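Local structure of alginase (Pseudoalteromonas, 4Q8K) at residues A[201-215]-A[280-294]. The protein is an alginate lyase of polysaccharide lyase family 18, which probably cleaves alginate chains by beta-elimination. Sequence-based numbering, arbitrary orientation.
Sequences MTQTYEVFEATVKVE and TSGETFNLRVVNNYG
Val212 and Phe285 face each other in an antiparallel ladder that joins strand 204-215 to strand 284-292, neighbours in one sheet of the concanavalin-like jelly roll expected for this family. The Phe285 ring, swung between its own backbone N and carbonyl carbon (chi1 67°), turns one face to Val212, whose CB lies 4.2 Å from the ring centroid in a CH-pi contact. Val214 CG2 fills the hollow at the ring edge, while Val212 CG2 rests on Leu287 CB. Ala210 pairs with Leu287, its lone methyl adding little bulk on this buried side, where Phe208 meets Leu287 CD2 edge-on and reaches Phe317 and Phe319.

The other face is more polar. Asn286 ND2 gives Glu209 OE2 a straight bond of 2.9 Å on the anti side, 23° out of the carboxylate plane, and Glu209 OE1 makes a long salt bridge with Arg288 NE. Beside them the methyls Thr211 CG2 and Thr284 CG2 press together at 3.4 Å, a tight fit.

At the far end the Tyr293 ring lies flat over the Thr204-Tyr205 peptide, with Tyr205 CB 3.5 Å from its CE2. Asn291, its CG anti to the backbone N (chi1 172°), spends both amide hydrogens: ND2 reaches Met201 O on a lone pair and Glu206 OE2, both at 3.2 Å. Its OD1 takes Gly294 N in an Asx motif. A leucine here would probably cost Met201 O and the buried Glu206 OE2 a donor, and Gly294 N its acceptor. Glu206, also bonded to His227 and Tyr364 and weakly paired with Arg366, thus belongs to a buried polar network in which several partners share its carboxylate.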
# COMPACT_ATOMS: atom_id res chain seq x y z
N MET A 201 -15.60 2.68 8.82
CA MET A 201 -14.40 2.32 9.57
C MET A 201 -14.76 1.93 11.00
O MET A 201 -14.22 0.98 11.55
CB MET A 201 -13.38 3.47 9.58
CG MET A 201 -12.67 3.70 8.23
SD MET A 201 -11.58 2.34 7.78
CE MET A 201 -10.23 2.52 8.93
N THR A 202 -15.71 2.67 11.57
CA THR A 202 -16.14 2.45 12.95
C THR A 202 -17.03 1.22 13.13
O THR A 202 -17.50 0.95 14.24
CB THR A 202 -16.91 3.68 13.48
OG1 THR A 202 -17.95 4.03 12.57
CG2 THR A 202 -15.97 4.86 13.66
N GLN A 203 -17.29 0.49 12.05
CA GLN A 203 -18.15 -0.68 12.14
C GLN A 203 -17.44 -2.00 11.93
O GLN A 203 -18.08 -3.03 11.81
CB GLN A 203 -19.31 -0.56 11.16
CG GLN A 203 -20.26 0.58 11.47
CD GLN A 203 -21.40 0.64 10.49
OE1 GLN A 203 -21.19 0.55 9.28
NE2 GLN A 203 -22.62 0.78 11.01
N THR A 204 -16.11 -2.00 11.84
CA THR A 204 -15.37 -3.25 11.78
C THR A 204 -14.18 -3.34 12.67
O THR A 204 -13.55 -2.37 12.95
CB THR A 204 -14.78 -3.57 10.39
OG1 THR A 204 -13.99 -2.49 9.93
CG2 THR A 204 -15.83 -3.79 9.42
N TYR A 205 -13.83 -4.56 13.00
CA TYR A 205 -12.57 -4.87 13.59
C TYR A 205 -11.79 -5.69 12.55
O TYR A 205 -12.18 -6.76 12.22
CB TYR A 205 -12.73 -5.64 14.92
CG TYR A 205 -11.44 -6.04 15.53
CD1 TYR A 205 -10.70 -5.17 16.29
CD2 TYR A 205 -10.93 -7.28 15.31
CE1 TYR A 205 -9.51 -5.53 16.82
CE2 TYR A 205 -9.73 -7.64 15.83
CZ TYR A 205 -9.04 -6.76 16.59
OH TYR A 205 -7.86 -7.15 17.08
N GLU A 206 -10.71 -5.13 12.03
CA GLU A 206 -9.87 -5.81 11.05
C GLU A 206 -8.44 -5.90 11.49
O GLU A 206 -7.91 -4.98 12.03
CB GLU A 206 -9.74 -5.04 9.77
CG GLU A 206 -10.95 -4.65 9.06
CD GLU A 206 -10.60 -3.67 7.95
OE1 GLU A 206 -10.30 -4.15 6.87
OE2 GLU A 206 -10.66 -2.47 8.19
N VAL A 207 -7.82 -7.00 11.16
CA VAL A 207 -6.40 -7.17 11.40
C VAL A 207 -5.78 -7.73 10.13
O VAL A 207 -6.22 -8.76 9.62
CB VAL A 207 -6.15 -8.17 12.54
CG1 VAL A 207 -4.65 -8.40 12.72
CG2 VAL A 207 -6.79 -7.68 13.84
N PHE A 208 -4.76 -7.05 9.62
CA PHE A 208 -3.97 -7.57 8.51
C PHE A 208 -2.53 -7.68 8.99
O PHE A 208 -1.99 -6.73 9.57
CB PHE A 208 -4.05 -6.66 7.28
CG PHE A 208 -3.15 -7.08 6.15
CD1 PHE A 208 -3.58 -7.98 5.20
CD2 PHE A 208 -1.86 -6.56 6.03
CE1 PHE A 208 -2.76 -8.37 4.14
CE2 PHE A 208 -1.03 -6.94 4.99
CZ PHE A 208 -1.48 -7.85 4.04
N GLU A 209 -1.92 -8.84 8.77
CA GLU A 209 -0.52 -9.03 9.08
C GLU A 209 0.15 -9.75 7.93
O GLU A 209 -0.44 -10.63 7.31
CB GLU A 209 -0.34 -9.82 10.38
CG GLU A 209 1.12 -9.92 10.83
CD GLU A 209 1.28 -10.22 12.31
OE1 GLU A 209 0.28 -10.52 12.99
OE2 GLU A 209 2.43 -10.14 12.79
N ALA A 210 1.39 -9.36 7.64
CA ALA A 210 2.17 -9.99 6.59
C ALA A 210 3.66 -9.79 6.84
O ALA A 210 4.08 -8.80 7.45
CB ALA A 210 1.78 -9.42 5.24
N THR A 211 4.43 -10.77 6.41
CA THR A 211 5.87 -10.66 6.30
C THR A 211 6.13 -10.12 4.89
O THR A 211 5.74 -10.74 3.89
CB THR A 211 6.54 -12.03 6.49
OG1 THR A 211 6.35 -12.46 7.84
CG2 THR A 211 8.03 -11.99 6.18
N VAL A 212 6.76 -8.95 4.82
CA VAL A 212 6.88 -8.22 3.57
C VAL A 212 8.32 -8.04 3.12
O VAL A 212 9.12 -7.41 3.82
CB VAL A 212 6.24 -6.80 3.68
CG1 VAL A 212 6.29 -6.08 2.33
CG2 VAL A 212 4.82 -6.87 4.19
N LYS A 213 8.64 -8.57 1.95
CA LYS A 213 9.95 -8.35 1.35
C LYS A 213 9.79 -7.37 0.19
O LYS A 213 8.85 -7.49 -0.60
CB LYS A 213 10.56 -9.67 0.87
CG LYS A 213 11.92 -9.54 0.18
CD LYS A 213 12.43 -10.91 -0.27
CE LYS A 213 13.71 -10.78 -1.10
NZ LYS A 213 14.29 -12.09 -1.51
N VAL A 214 10.67 -6.38 0.10
CA VAL A 214 10.56 -5.39 -0.95
C VAL A 214 11.85 -5.34 -1.76
O VAL A 214 12.93 -5.21 -1.20
CB VAL A 214 10.24 -3.98 -0.39
CG1 VAL A 214 10.11 -2.98 -1.52
CG2 VAL A 214 8.95 -4.00 0.44
N GLU A 215 11.72 -5.48 -3.07
CA GLU A 215 12.85 -5.33 -3.98
C GLU A 215 12.45 -4.26 -4.98
O GLU A 215 11.46 -4.42 -5.70
CB GLU A 215 13.14 -6.64 -4.71
CG GLU A 215 13.54 -7.79 -3.80
CD GLU A 215 13.45 -9.13 -4.52
OE1 GLU A 215 14.45 -9.54 -5.14
OE2 GLU A 215 12.36 -9.76 -4.48
N THR A 280 16.70 -1.64 2.86
CA THR A 280 17.28 -1.65 1.53
C THR A 280 16.60 -2.74 0.69
O THR A 280 15.98 -3.67 1.22
CB THR A 280 18.83 -1.82 1.55
OG1 THR A 280 19.18 -3.06 2.19
CG2 THR A 280 19.47 -0.66 2.30
N SER A 281 16.69 -2.60 -0.62
CA SER A 281 16.07 -3.55 -1.53
C SER A 281 16.52 -4.98 -1.23
O SER A 281 17.72 -5.26 -1.11
CB SER A 281 16.43 -3.19 -2.97
OG SER A 281 15.74 -4.03 -3.87
N GLY A 282 15.55 -5.88 -1.08
CA GLY A 282 15.86 -7.27 -0.77
C GLY A 282 15.61 -7.62 0.69
O GLY A 282 15.59 -8.78 1.06
N GLU A 283 15.45 -6.60 1.52
CA GLU A 283 15.21 -6.84 2.94
C GLU A 283 13.74 -7.14 3.22
O GLU A 283 12.88 -6.93 2.35
CB GLU A 283 15.72 -5.68 3.78
CG GLU A 283 17.24 -5.63 3.85
CD GLU A 283 17.76 -4.60 4.83
OE1 GLU A 283 18.78 -4.87 5.49
OE2 GLU A 283 17.15 -3.51 4.94
N THR A 284 13.45 -7.62 4.43
CA THR A 284 12.10 -8.05 4.78
C THR A 284 11.73 -7.48 6.14
O THR A 284 12.59 -7.35 7.01
CB THR A 284 12.02 -9.60 4.85
OG1 THR A 284 12.38 -10.16 3.58
CG2 THR A 284 10.62 -10.06 5.24
N PHE A 285 10.46 -7.12 6.31
CA PHE A 285 9.98 -6.65 7.61
C PHE A 285 8.59 -7.20 7.89
O PHE A 285 7.95 -7.78 7.00
CB PHE A 285 9.98 -5.12 7.68
CG PHE A 285 8.99 -4.45 6.74
CD1 PHE A 285 9.31 -4.18 5.43
CD2 PHE A 285 7.75 -4.04 7.21
CE1 PHE A 285 8.40 -3.55 4.59
CE2 PHE A 285 6.85 -3.41 6.39
CZ PHE A 285 7.17 -3.16 5.07
N ASN A 286 8.12 -7.03 9.12
CA ASN A 286 6.79 -7.48 9.48
C ASN A 286 5.82 -6.30 9.53
O ASN A 286 6.13 -5.26 10.12
CB ASN A 286 6.81 -8.19 10.84
CG ASN A 286 5.55 -8.98 11.11
OD1 ASN A 286 5.37 -10.08 10.58
ND2 ASN A 286 4.66 -8.44 11.94
N LEU A 287 4.67 -6.47 8.90
CA LEU A 287 3.65 -5.44 8.87
C LEU A 287 2.37 -5.90 9.56
O LEU A 287 1.83 -6.95 9.24
CB LEU A 287 3.32 -5.04 7.42
CG LEU A 287 2.23 -3.97 7.26
CD1 LEU A 287 2.66 -2.64 7.83
CD2 LEU A 287 1.89 -3.82 5.77
N ARG A 288 1.89 -5.11 10.51
CA ARG A 288 0.60 -5.38 11.13
C ARG A 288 -0.26 -4.12 11.12
O ARG A 288 0.13 -3.08 11.66
CB ARG A 288 0.76 -5.90 12.57
CG ARG A 288 -0.56 -6.37 13.20
CD ARG A 288 -0.31 -7.22 14.46
NE ARG A 288 -1.53 -7.87 14.94
CZ ARG A 288 -2.27 -7.39 15.93
NH1 ARG A 288 -3.37 -8.02 16.33
NH2 ARG A 288 -1.89 -6.28 16.54
N VAL A 289 -1.44 -4.22 10.51
CA VAL A 289 -2.37 -3.11 10.45
C VAL A 289 -3.65 -3.54 11.14
O VAL A 289 -4.24 -4.55 10.78
CB VAL A 289 -2.69 -2.74 8.98
CG1 VAL A 289 -3.68 -1.59 8.93
CG2 VAL A 289 -1.42 -2.38 8.24
N VAL A 290 -4.06 -2.76 12.13
CA VAL A 290 -5.30 -3.04 12.85
C VAL A 290 -6.26 -1.87 12.74
O VAL A 290 -5.87 -0.73 12.98
CB VAL A 290 -5.03 -3.32 14.34
CG1 VAL A 290 -6.32 -3.67 15.05
CG2 VAL A 290 -3.99 -4.42 14.50
N ASN A 291 -7.50 -2.15 12.37
CA ASN A 291 -8.56 -1.18 12.46
C ASN A 291 -9.51 -1.63 13.55
O ASN A 291 -10.33 -2.50 13.32
CB ASN A 291 -9.34 -1.06 11.16
CG ASN A 291 -10.58 -0.20 11.32
OD1 ASN A 291 -10.64 0.67 12.20
ND2 ASN A 291 -11.58 -0.44 10.49
N ASN A 292 -9.38 -1.04 14.73
CA ASN A 292 -10.26 -1.36 15.86
C ASN A 292 -11.43 -0.38 15.90
O ASN A 292 -11.41 0.58 16.65
CB ASN A 292 -9.46 -1.30 17.17
CG ASN A 292 -10.29 -1.71 18.37
OD1 ASN A 292 -11.35 -2.31 18.22
ND2 ASN A 292 -9.81 -1.39 19.56
N TYR A 293 -12.44 -0.63 15.06
CA TYR A 293 -13.63 0.21 14.99
C TYR A 293 -13.31 1.71 14.89
O TYR A 293 -13.92 2.54 15.57
CB TYR A 293 -14.57 -0.08 16.18
CG TYR A 293 -15.04 -1.51 16.23
CD1 TYR A 293 -16.14 -1.92 15.49
CD2 TYR A 293 -14.38 -2.46 17.00
CE1 TYR A 293 -16.58 -3.23 15.53
CE2 TYR A 293 -14.81 -3.78 17.04
CZ TYR A 293 -15.91 -4.16 16.30
OH TYR A 293 -16.34 -5.47 16.32
N GLY A 294 -12.35 2.05 14.03
CA GLY A 294 -12.05 3.44 13.74
C GLY A 294 -10.74 3.91 14.34
O GLY A 294 -10.25 4.99 14.02
O HOH W 1 3.74 -12.06 9.27
O HOH W 2 16.65 -10.67 -0.47